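Local structure of capsid protein (Turnip yellow mosaic virus, 2FZ2) at residues Q10-T15 with P133-Q138; E72-T77 with V93-A98. The protein self-assembles in 180 copies into a T=3 icosahedral capsid that encloses the single-stranded RNA genome of the virus. All blocks are in the same frame, centred on the assembly; numbering follows the deposited sequence.

Contact 1 joins the loop 10-15 to the turn 133-138 beside bound RNA, whereas contact 2 packs strand residues 73-77 against 93-97 in the interior of the protein. Their centres lie about 10 Å apart, and both segments of contact 2 fall in the sequence between those of contact 1. Direct packing joins them: Met137 of contact 1 packs on Pro97 of contact 2, and Pro133 touches Trp95. The two differ in their relation to RNA, since contact 1 touches nucleotides C1 and C2 of chain A directly, while the nearest atom of contact 2 is about 12 Å from nucleic acid. Both contacts also touch a second copy of the coat protein.

Contact 1 of 2, residues Q10-T15 with P133-Q138; sequences QDRTVT and PLEMMQ. Unlike the reference sequence in segment 133-138: Gln138 (reference Asn). With nucleotides of chain A.
Arg12 and Glu135 form the polar part of this contact, a salt bridge in which Arg12 NH2 donates to Glu135 OE1 over 2.6 Å with an N-H...O angle of 155°. The carboxylate oxygen lies close to the guanidinium plane, but the donor reaches it from above the carboxylate, the two planes being turned 40° apart. Glu135 CG lies beside its backbone N (chi1 -65°), and a bend at chi2 brings OE1 to the arginine. Pro133 CB covers one guanidinium face, 3.9 Å from Arg12 NH2. Next comes Met136: its SD lies 3.4 Å from Thr13 O, and its CB packs near Thr15 CG2, the two side chains crossing at about a right angle. Thr15 O also accepts a CA-H...O contact from Met136 CA (3.1 Å).

In the shell behind, the backbone bond from Met136 N to Pro133 O (2.7 Å) closes the turn that presents Glu135 and Met136. Thr15 OG1 is bonded to Pro182 O of a second subunit. On the RNA side, Arg12 CD approaches the base oxygen O2 of C2 of chain A at 3.6 Å, with NE a little farther, and Asp11 CA lies 3.6 Å from O2' of C1 of chain A. The arginine charge is probably partly balanced within the protein by Glu135.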
ATOM      1  N   GLN D  10     -59.538  -4.598 104.357  1.00 29.42           N
ATOM      2  CA  GLN D  10     -58.696  -4.102 105.449  1.00 29.88           C
ATOM      3  C   GLN D  10     -57.491  -3.294 105.017  1.00 30.57           C
ATOM      4  O   GLN D  10     -56.796  -3.708 104.092  1.00 31.06           O
ATOM      5  CB  GLN D  10     -58.202  -5.294 106.254  1.00 27.96           C
ATOM      6  CG  GLN D  10     -57.714  -4.989 107.645  1.00 26.41           C
ATOM      7  CD  GLN D  10     -57.714  -6.232 108.520  1.00 22.39           C
ATOM      8  OE1 GLN D  10     -56.683  -6.900 108.682  1.00  7.09           O
ATOM      9  NE2 GLN D  10     -58.879  -6.551 109.089  1.00 28.54           N
ATOM     10  N   ASP D  11     -57.238  -2.159 105.686  1.00 36.32           N
ATOM     11  CA  ASP D  11     -56.068  -1.326 105.361  1.00 35.99           C
ATOM     12  C   ASP D  11     -54.897  -2.310 105.472  1.00 32.73           C
ATOM     13  O   ASP D  11     -54.938  -3.229 106.291  1.00 28.75           O
ATOM     14  CB  ASP D  11     -55.875  -0.176 106.371  1.00 38.35           C
ATOM     15  CG  ASP D  11     -57.178   0.518 106.756  1.00 50.61           C
ATOM     16  OD1 ASP D  11     -57.883   1.023 105.842  1.00 55.97           O
ATOM     17  OD2 ASP D  11     -57.485   0.571 107.979  1.00 52.42           O
ATOM     18  N   ARG D  12     -53.860  -2.139 104.662  1.00 30.32           N
ATOM     19  CA  ARG D  12     -52.752  -3.085 104.706  1.00 28.83           C
ATOM     20  C   ARG D  12     -51.377  -2.456 104.681  1.00 30.96           C
ATOM     21  O   ARG D  12     -51.234  -1.236 104.643  1.00 36.37           O
ATOM     22  CB  ARG D  12     -52.846  -4.060 103.529  1.00 34.13           C
ATOM     23  CG  ARG D  12     -53.920  -3.731 102.494  1.00 56.52           C
ATOM     24  CD  ARG D  12     -53.444  -3.911 101.042  1.00 67.02           C
ATOM     25  NE  ARG D  12     -52.814  -5.211 100.795  1.00 78.10           N
ATOM     26  CZ  ARG D  12     -53.473  -6.347 100.576  1.00 81.73           C
ATOM     27  NH1 ARG D  12     -54.805  -6.361 100.568  1.00 84.39           N
ATOM     28  NH2 ARG D  12     -52.796  -7.473 100.359  1.00 79.12           N
ATOM     29  N   THR D  13     -50.368  -3.321 104.723  1.00 31.15           N
ATOM     30  CA  THR D  13     -48.962  -2.933 104.655  1.00 29.02           C
ATOM     31  C   THR D  13     -48.138  -4.144 104.266  1.00 30.67           C
ATOM     32  O   THR D  13     -48.634  -5.269 104.238  1.00 36.32           O
ATOM     33  CB  THR D  13     -48.406  -2.393 105.969  1.00 23.55           C
ATOM     34  OG1 THR D  13     -47.269  -1.566 105.684  1.00 28.01           O
ATOM     35  CG2 THR D  13     -47.967  -3.521 106.858  1.00 16.26           C
ATOM     36  N   VAL D  14     -46.865  -3.922 103.989  1.00 30.98           N
ATOM     37  CA  VAL D  14     -46.019  -5.017 103.558  1.00 28.85           C
ATOM     38  C   VAL D  14     -45.302  -5.716 104.701  1.00 24.74           C
ATOM     39  O   VAL D  14     -44.461  -5.126 105.390  1.00 25.55           O
ATOM     40  CB  VAL D  14     -45.013  -4.508 102.513  1.00 29.80           C
ATOM     41  CG1 VAL D  14     -44.484  -3.136 102.939  1.00 45.32           C
ATOM     42  CG2 VAL D  14     -43.900  -5.506 102.327  1.00 30.71           C
ATOM     43  N   THR D  15     -45.660  -6.983 104.896  1.00 21.56           N
ATOM     44  CA  THR D  15     -45.061  -7.807 105.935  1.00 17.96           C
ATOM     45  C   THR D  15     -45.087  -9.280 105.474  1.00 23.84           C
ATOM     46  O   THR D  15     -46.131  -9.829 105.103  1.00 26.89           O
ATOM     47  CB  THR D  15     -45.789  -7.579 107.284  1.00 10.31           C
ATOM     48  OG1 THR D  15     -45.026  -8.143 108.349  1.00 15.74           O
ATOM     49  CG2 THR D  15     -47.131  -8.189 107.280  1.00  5.20           C
ATOM     50  N   PRO D 133     -55.860 -10.758 104.020  1.00 12.01           N
ATOM     51  CA  PRO D 133     -54.688 -10.466 103.191  1.00 14.16           C
ATOM     52  C   PRO D 133     -53.538 -11.436 103.447  1.00 18.05           C
ATOM     53  O   PRO D 133     -52.553 -11.088 104.102  1.00 23.91           O
ATOM     54  CB  PRO D 133     -54.320  -9.046 103.589  1.00 13.00           C
ATOM     55  CG  PRO D 133     -55.119  -8.760 104.856  1.00  9.37           C
ATOM     56  CD  PRO D 133     -55.842  -9.987 105.264  1.00  9.83           C
ATOM     57  N   LEU D 134     -53.667 -12.652 102.927  1.00 21.72           N
ATOM     58  CA  LEU D 134     -52.645 -13.675 103.106  1.00 20.93           C
ATOM     59  C   LEU D 134     -51.309 -13.127 102.633  1.00 25.16           C
ATOM     60  O   LEU D 134     -50.240 -13.641 102.974  1.00 26.30           O
ATOM     61  CB  LEU D 134     -53.005 -14.922 102.292  1.00 28.21           C
ATOM     62  CG  LEU D 134     -54.439 -15.475 102.249  1.00 18.52           C
ATOM     63  CD1 LEU D 134     -54.959 -15.630 103.669  1.00 18.42           C
ATOM     64  CD2 LEU D 134     -55.334 -14.553 101.399  1.00 30.43           C
ATOM     65  N   GLU D 135     -51.405 -12.079 101.822  1.00 32.83           N
ATOM     66  CA  GLU D 135     -50.258 -11.385 101.251  1.00 35.04           C
ATOM     67  C   GLU D 135     -49.336 -11.038 102.422  1.00 30.31           C
ATOM     68  O   GLU D 135     -48.110 -11.154 102.338  1.00 30.81           O
ATOM     69  CB  GLU D 135     -50.754 -10.118 100.510  1.00 41.77           C
ATOM     70  CG  GLU D 135     -51.662 -10.398  99.252  1.00 63.85           C
ATOM     71  CD  GLU D 135     -53.184 -10.592  99.558  1.00 71.77           C
ATOM     72  OE1 GLU D 135     -53.703  -9.936 100.489  1.00 70.62           O
ATOM     73  OE2 GLU D 135     -53.864 -11.395  98.858  1.00 67.16           O
ATOM     74  N   MET D 136     -49.952 -10.665 103.538  1.00 24.87           N
ATOM     75  CA  MET D 136     -49.216 -10.294 104.726  1.00 20.98           C
ATOM     76  C   MET D 136     -49.493 -11.210 105.913  1.00 18.69           C
ATOM     77  O   MET D 136     -49.597 -10.774 107.066  1.00 18.61           O
ATOM     78  CB  MET D 136     -49.526  -8.838 105.074  1.00 25.56           C
ATOM     79  CG  MET D 136     -50.875  -8.579 105.746  1.00 29.37           C
ATOM     80  SD  MET D 136     -51.310  -6.804 105.664  1.00 24.42           S
ATOM     81  CE  MET D 136     -51.199  -6.581 103.903  1.00 37.53           C
ATOM     82  N   MET D 137     -49.612 -12.493 105.616  1.00 19.32           N
ATOM     83  CA  MET D 137     -49.850 -13.490 106.642  1.00 19.06           C
ATOM     84  C   MET D 137     -49.067 -14.718 106.274  1.00 23.69           C
ATOM     85  O   MET D 137     -48.294 -14.727 105.304  1.00 32.31           O
ATOM     86  CB  MET D 137     -51.314 -13.882 106.714  1.00 17.64           C
ATOM     87  CG  MET D 137     -52.222 -12.782 107.111  1.00 25.75           C
ATOM     88  SD  MET D 137     -52.675 -12.991 108.793  1.00 30.65           S
ATOM     89  CE  MET D 137     -53.006 -11.262 109.245  1.00 35.51           C
ATOM     90  N   GLN D 138     -49.295 -15.764 107.051  1.00 19.73           N
ATOM     91  CA  GLN D 138     -48.637 -17.036 106.851  1.00 16.96           C
ATOM     92  C   GLN D 138     -49.654 -18.002 106.288  1.00 15.84           C
ATOM     93  O   GLN D 138     -50.386 -18.643 107.039  1.00 23.75           O
ATOM     94  CB  GLN D 138     -48.133 -17.557 108.182  1.00 19.85           C
ATOM     95  CG  GLN D 138     -46.689 -17.891 108.161  1.00 21.35           C
ATOM     96  CD  GLN D 138     -46.388 -18.983 107.178  1.00 25.90           C
ATOM     97  OE1 GLN D 138     -45.349 -19.640 107.279  1.00 37.40           O
ATOM     98  NE2 GLN D 138     -47.289 -19.194 106.212  1.00  8.73           N
TER
ATOM     99  P     C A   2     -52.055   3.456 102.940  1.00196.21           P
ATOM    100  OP1   C A   2     -51.428   3.455 104.288  1.00192.54           O
ATOM    101  OP2   C A   2     -51.641   4.482 101.944  1.00194.47           O
ATOM    102  O5'   C A   2     -51.760   2.030 102.294  1.00190.54           O
ATOM    103  C5'   C A   2     -50.495   1.772 101.689  1.00183.72           C
ATOM    104  C4'   C A   2     -50.318   0.295 101.461  1.00180.45           C
ATOM    105  O4'   C A   2     -51.493  -0.192 100.754  1.00181.33           O
ATOM    106  C3'   C A   2     -49.124  -0.094 100.590  1.00177.82           C
ATOM    107  O3'   C A   2     -47.899  -0.214 101.362  1.00169.44           O
ATOM    108  C2'   C A   2     -49.612  -1.425 100.016  1.00178.52           C
ATOM    109  O2'   C A   2     -49.512  -2.457 100.982  1.00172.90           O
ATOM    110  C1'   C A   2     -51.103  -1.130  99.769  1.00180.47           C
ATOM    111  N1    C A   2     -51.488  -0.604  98.423  1.00183.56           N
ATOM    112  C2    C A   2     -52.133  -1.475  97.513  1.00183.80           C
ATOM    113  O2    C A   2     -52.381  -2.648  97.863  1.00183.31           O
ATOM    114  N3    C A   2     -52.471  -1.014  96.280  1.00182.65           N
ATOM    115  C4    C A   2     -52.203   0.248  95.938  1.00180.69           C
ATOM    116  N4    C A   2     -52.551   0.643  94.711  1.00177.80           N
ATOM    117  C5    C A   2     -51.565   1.158  96.839  1.00179.94           C
ATOM    118  C6    C A   2     -51.228   0.695  98.057  1.00181.47           C
ATOM    119  O5'   C A   1     -56.154   6.073 101.024  1.00167.27           O
ATOM    120  C5'   C A   1     -56.358   5.253 102.183  1.00181.18           C
ATOM    121  C4'   C A   1     -55.977   3.764 102.205  1.00189.33           C
ATOM    122  O4'   C A   1     -56.573   3.042 101.088  1.00193.66           O
ATOM    123  C3'   C A   1     -54.523   3.298 102.043  1.00192.98           C
ATOM    124  O3'   C A   1     -53.663   3.501 103.152  1.00198.01           O
ATOM    125  C2'   C A   1     -54.671   1.786 101.811  1.00192.45           C
ATOM    126  O2'   C A   1     -54.766   0.936 102.950  1.00182.62           O
ATOM    127  C1'   C A   1     -55.977   1.733 101.033  1.00194.88           C
ATOM    128  N1    C A   1     -55.811   1.207  99.647  1.00196.34           N
ATOM    129  C2    C A   1     -55.974  -0.176  99.484  1.00194.86           C
ATOM    130  O2    C A   1     -56.182  -0.869 100.496  1.00193.52           O
ATOM    131  N3    C A   1     -55.891  -0.724  98.245  1.00192.19           N
ATOM    132  C4    C A   1     -55.625   0.049  97.188  1.00189.03           C
ATOM    133  N4    C A   1     -55.582  -0.539  95.982  1.00183.18           N
ATOM    134  C5    C A   1     -55.402   1.459  97.321  1.00188.93           C
ATOM    135  C6    C A   1     -55.511   1.996  98.560  1.00193.06           C
TER

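Contact 2 of 2, residues E72-T77 with V93-A98; sequences ESLWVT and VCWVPA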
ATOM      1  N   GLU D  72     -55.303 -20.808  99.688  1.00 20.89           N
ATOM      2  CA  GLU D  72     -55.318 -20.054  98.431  1.00 29.04           C
ATOM      3  C   GLU D  72     -56.072 -18.723  98.530  1.00 27.76           C
ATOM      4  O   GLU D  72     -55.658 -17.717  97.940  1.00 30.89           O
ATOM      5  CB  GLU D  72     -55.903 -20.907  97.295  1.00 39.46           C
ATOM      6  CG  GLU D  72     -55.110 -20.850  95.977  1.00 56.11           C
ATOM      7  CD  GLU D  72     -53.790 -21.635  96.023  1.00 67.12           C
ATOM      8  OE1 GLU D  72     -53.206 -21.792  97.124  1.00 68.66           O
ATOM      9  OE2 GLU D  72     -53.335 -22.096  94.947  1.00 74.69           O
ATOM     10  N   SER D  73     -57.175 -18.718  99.271  1.00 23.86           N
ATOM     11  CA  SER D  73     -57.967 -17.511  99.454  1.00 21.90           C
ATOM     12  C   SER D  73     -58.776 -17.650 100.733  1.00 18.47           C
ATOM     13  O   SER D  73     -59.206 -18.745 101.099  1.00 14.35           O
ATOM     14  CB  SER D  73     -58.892 -17.282  98.252  1.00 31.78           C
ATOM     15  OG  SER D  73     -59.637 -18.447  97.915  1.00 41.95           O
ATOM     16  N   LEU D  74     -58.992 -16.540 101.420  1.00 16.25           N
ATOM     17  CA  LEU D  74     -59.725 -16.603 102.670  1.00 13.40           C
ATOM     18  C   LEU D  74     -60.372 -15.278 103.011  1.00 14.60           C
ATOM     19  O   LEU D  74     -59.757 -14.228 102.856  1.00 22.81           O
ATOM     20  CB  LEU D  74     -58.770 -16.995 103.793  1.00  5.20           C
ATOM     21  CG  LEU D  74     -59.259 -16.684 105.199  1.00  5.20           C
ATOM     22  CD1 LEU D  74     -60.389 -17.639 105.504  1.00 14.27           C
ATOM     23  CD2 LEU D  74     -58.141 -16.825 106.221  1.00  5.20           C
ATOM     24  N   TRP D  75     -61.609 -15.332 103.482  1.00  8.41           N
ATOM     25  CA  TRP D  75     -62.303 -14.123 103.870  1.00  9.19           C
ATOM     26  C   TRP D  75     -63.365 -14.478 104.874  1.00  8.78           C
ATOM     27  O   TRP D  75     -63.632 -15.645 105.124  1.00 10.13           O
ATOM     28  CB  TRP D  75     -62.964 -13.457 102.669  1.00  7.02           C
ATOM     29  CG  TRP D  75     -64.112 -14.242 102.130  1.00 18.78           C
ATOM     30  CD1 TRP D  75     -65.416 -14.181 102.534  1.00 20.70           C
ATOM     31  CD2 TRP D  75     -64.055 -15.237 101.111  1.00 21.62           C
ATOM     32  NE1 TRP D  75     -66.177 -15.084 101.826  1.00 21.49           N
ATOM     33  CE2 TRP D  75     -65.362 -15.744 100.946  1.00 17.57           C
ATOM     34  CE3 TRP D  75     -63.023 -15.754 100.318  1.00 24.79           C
ATOM     35  CZ2 TRP D  75     -65.660 -16.739 100.024  1.00 23.53           C
ATOM     36  CZ3 TRP D  75     -63.320 -16.744  99.400  1.00 18.44           C
ATOM     37  CH2 TRP D  75     -64.626 -17.226  99.262  1.00 22.71           C
ATOM     38  N   VAL D  76     -63.979 -13.452 105.438  1.00  9.66           N
ATOM     39  CA  VAL D  76     -65.026 -13.647 106.414  1.00  9.47           C
ATOM     40  C   VAL D  76     -66.235 -12.868 105.941  1.00  8.89           C
ATOM     41  O   VAL D  76     -66.116 -11.765 105.399  1.00 13.05           O
ATOM     42  CB  VAL D  76     -64.602 -13.111 107.772  1.00  8.73           C
ATOM     43  CG1 VAL D  76     -63.996 -11.730 107.594  1.00  5.20           C
ATOM     44  CG2 VAL D  76     -65.793 -13.067 108.717  1.00  5.20           C
ATOM     45  N   THR D  77     -67.406 -13.444 106.152  1.00 11.33           N
ATOM     46  CA  THR D  77     -68.633 -12.805 105.743  1.00  8.32           C
ATOM     47  C   THR D  77     -69.561 -12.532 106.908  1.00  8.81           C
ATOM     48  O   THR D  77     -69.709 -13.353 107.818  1.00 10.67           O
ATOM     49  CB  THR D  77     -69.429 -13.675 104.784  1.00  8.25           C
ATOM     50  OG1 THR D  77     -68.558 -14.386 103.887  1.00 15.08           O
ATOM     51  CG2 THR D  77     -70.405 -12.815 104.042  1.00  5.20           C
ATOM     52  N   VAL D  93     -64.007  -6.272 113.259  1.00 13.29           N
ATOM     53  CA  VAL D  93     -63.285  -7.303 112.547  1.00 17.13           C
ATOM     54  C   VAL D  93     -61.842  -6.984 112.266  1.00 17.60           C
ATOM     55  O   VAL D  93     -61.494  -5.863 111.889  1.00 23.43           O
ATOM     56  CB  VAL D  93     -63.940  -7.582 111.202  1.00 13.53           C
ATOM     57  CG1 VAL D  93     -63.129  -8.589 110.415  1.00 18.76           C
ATOM     58  CG2 VAL D  93     -65.328  -8.062 111.416  1.00  7.83           C
ATOM     59  N   CYS D  94     -61.006  -7.999 112.421  1.00 19.58           N
ATOM     60  CA  CYS D  94     -59.608  -7.820 112.150  1.00 18.21           C
ATOM     61  C   CYS D  94     -58.828  -9.087 111.890  1.00 16.88           C
ATOM     62  O   CYS D  94     -58.883 -10.053 112.657  1.00 19.56           O
ATOM     63  CB  CYS D  94     -58.953  -7.050 113.276  1.00 16.61           C
ATOM     64  SG  CYS D  94     -57.484  -6.229 112.676  1.00 23.66           S
ATOM     65  N   TRP D  95     -58.105  -9.069 110.782  1.00 13.41           N
ATOM     66  CA  TRP D  95     -57.283 -10.194 110.398  1.00 15.20           C
ATOM     67  C   TRP D  95     -55.925  -9.903 111.010  1.00 18.03           C
ATOM     68  O   TRP D  95     -55.416  -8.787 110.916  1.00 18.07           O
ATOM     69  CB  TRP D  95     -57.178 -10.278 108.877  1.00 20.12           C
ATOM     70  CG  TRP D  95     -58.388 -10.856 108.206  1.00 13.56           C
ATOM     71  CD1 TRP D  95     -59.208 -10.233 107.314  1.00 19.95           C
ATOM     72  CD2 TRP D  95     -58.889 -12.181 108.351  1.00 14.38           C
ATOM     73  NE1 TRP D  95     -60.193 -11.092 106.890  1.00 16.61           N
ATOM     74  CE2 TRP D  95     -60.019 -12.296 107.513  1.00 14.25           C
ATOM     75  CE3 TRP D  95     -58.492 -13.285 109.108  1.00 16.71           C
ATOM     76  CZ2 TRP D  95     -60.755 -13.470 107.412  1.00 15.71           C
ATOM     77  CZ3 TRP D  95     -59.220 -14.450 109.008  1.00 15.20           C
ATOM     78  CH2 TRP D  95     -60.342 -14.535 108.165  1.00 18.46           C
ATOM     79  N   VAL D  96     -55.329 -10.912 111.622  1.00 17.16           N
ATOM     80  CA  VAL D  96     -54.056 -10.722 112.282  1.00 12.99           C
ATOM     81  C   VAL D  96     -53.281 -12.047 112.394  1.00 10.77           C
ATOM     82  O   VAL D  96     -53.876 -13.117 112.495  1.00 16.23           O
ATOM     83  CB  VAL D  96     -54.331 -10.108 113.672  1.00 10.10           C
ATOM     84  CG1 VAL D  96     -54.342 -11.178 114.729  1.00 15.93           C
ATOM     85  CG2 VAL D  96     -53.325  -9.059 113.982  1.00 14.27           C
ATOM     86  N   PRO D  97     -51.942 -11.994 112.351  1.00  5.97           N
ATOM     87  CA  PRO D  97     -51.189 -13.248 112.460  1.00 14.18           C
ATOM     88  C   PRO D  97     -51.267 -13.874 113.839  1.00 13.90           C
ATOM     89  O   PRO D  97     -51.191 -13.184 114.845  1.00 18.66           O
ATOM     90  CB  PRO D  97     -49.761 -12.859 112.090  1.00 10.50           C
ATOM     91  CG  PRO D  97     -49.687 -11.384 112.301  1.00 18.11           C
ATOM     92  CD  PRO D  97     -51.070 -10.825 112.161  1.00 16.03           C
ATOM     93  N   ALA D  98     -51.426 -15.188 113.866  1.00 16.31           N
ATOM     94  CA  ALA D  98     -51.529 -15.941 115.102  1.00 21.53           C
ATOM     95  C   ALA D  98     -50.690 -15.376 116.248  1.00 27.48           C
ATOM     96  O   ALA D  98     -51.140 -15.322 117.409  1.00 30.31           O
ATOM     97  CB  ALA D  98     -51.121 -17.378 114.841  1.00 32.45           C
TER
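Trp95 projects from strand 93-97 with the rim of its six-membered ring directed at the backbone of strand 73-77. The evidence is that Trp75 C lies 3.8 Å from Trp95 CZ2 in the plane of the indole, as does Val76 N. With CG beside its own backbone N and anti to the carbonyl carbon (chi1 -78°), the ring spans the gap between two strands whose axes approach no closer than 9.4 Å and whose directions differ by 151°.

Leu74 and Val76 meet the indole obliquely, at different atoms. Leu74, whose CG is anti to the backbone N (chi1 162°), brings CD2 to 3.7 Å from Trp95 CH2. Val76 runs past the ring in the opposite direction, its CG1 reaching Trp95 CZ2 at 3.7 Å. The same methyl meets Val93 CG1 at 4.3 Å, a looser apolar pair. Trp75 instead leaves the opposite side of its strand, where NE1 makes a weak bond of 3.2 Å to Thr77 OG1.

These apolar contacts join the facing sheets of a jelly-roll sandwich, the fold of this coat protein. The buried Trp95 NE1 is satisfied by Val130 O, on the strand 128-131 that pairs with 66-80, so one polar bond also ties the sheets together. Strand 169-182 borders 66-80 as well, with a classic beta bulge where Glu72 and Ser73 both face Thr176. Strand 89-97 lies between 151-158 and 114-118; Leu153 of 151-158 packs on the indole from its own sheet, Val173 of 169-182 from the facing one.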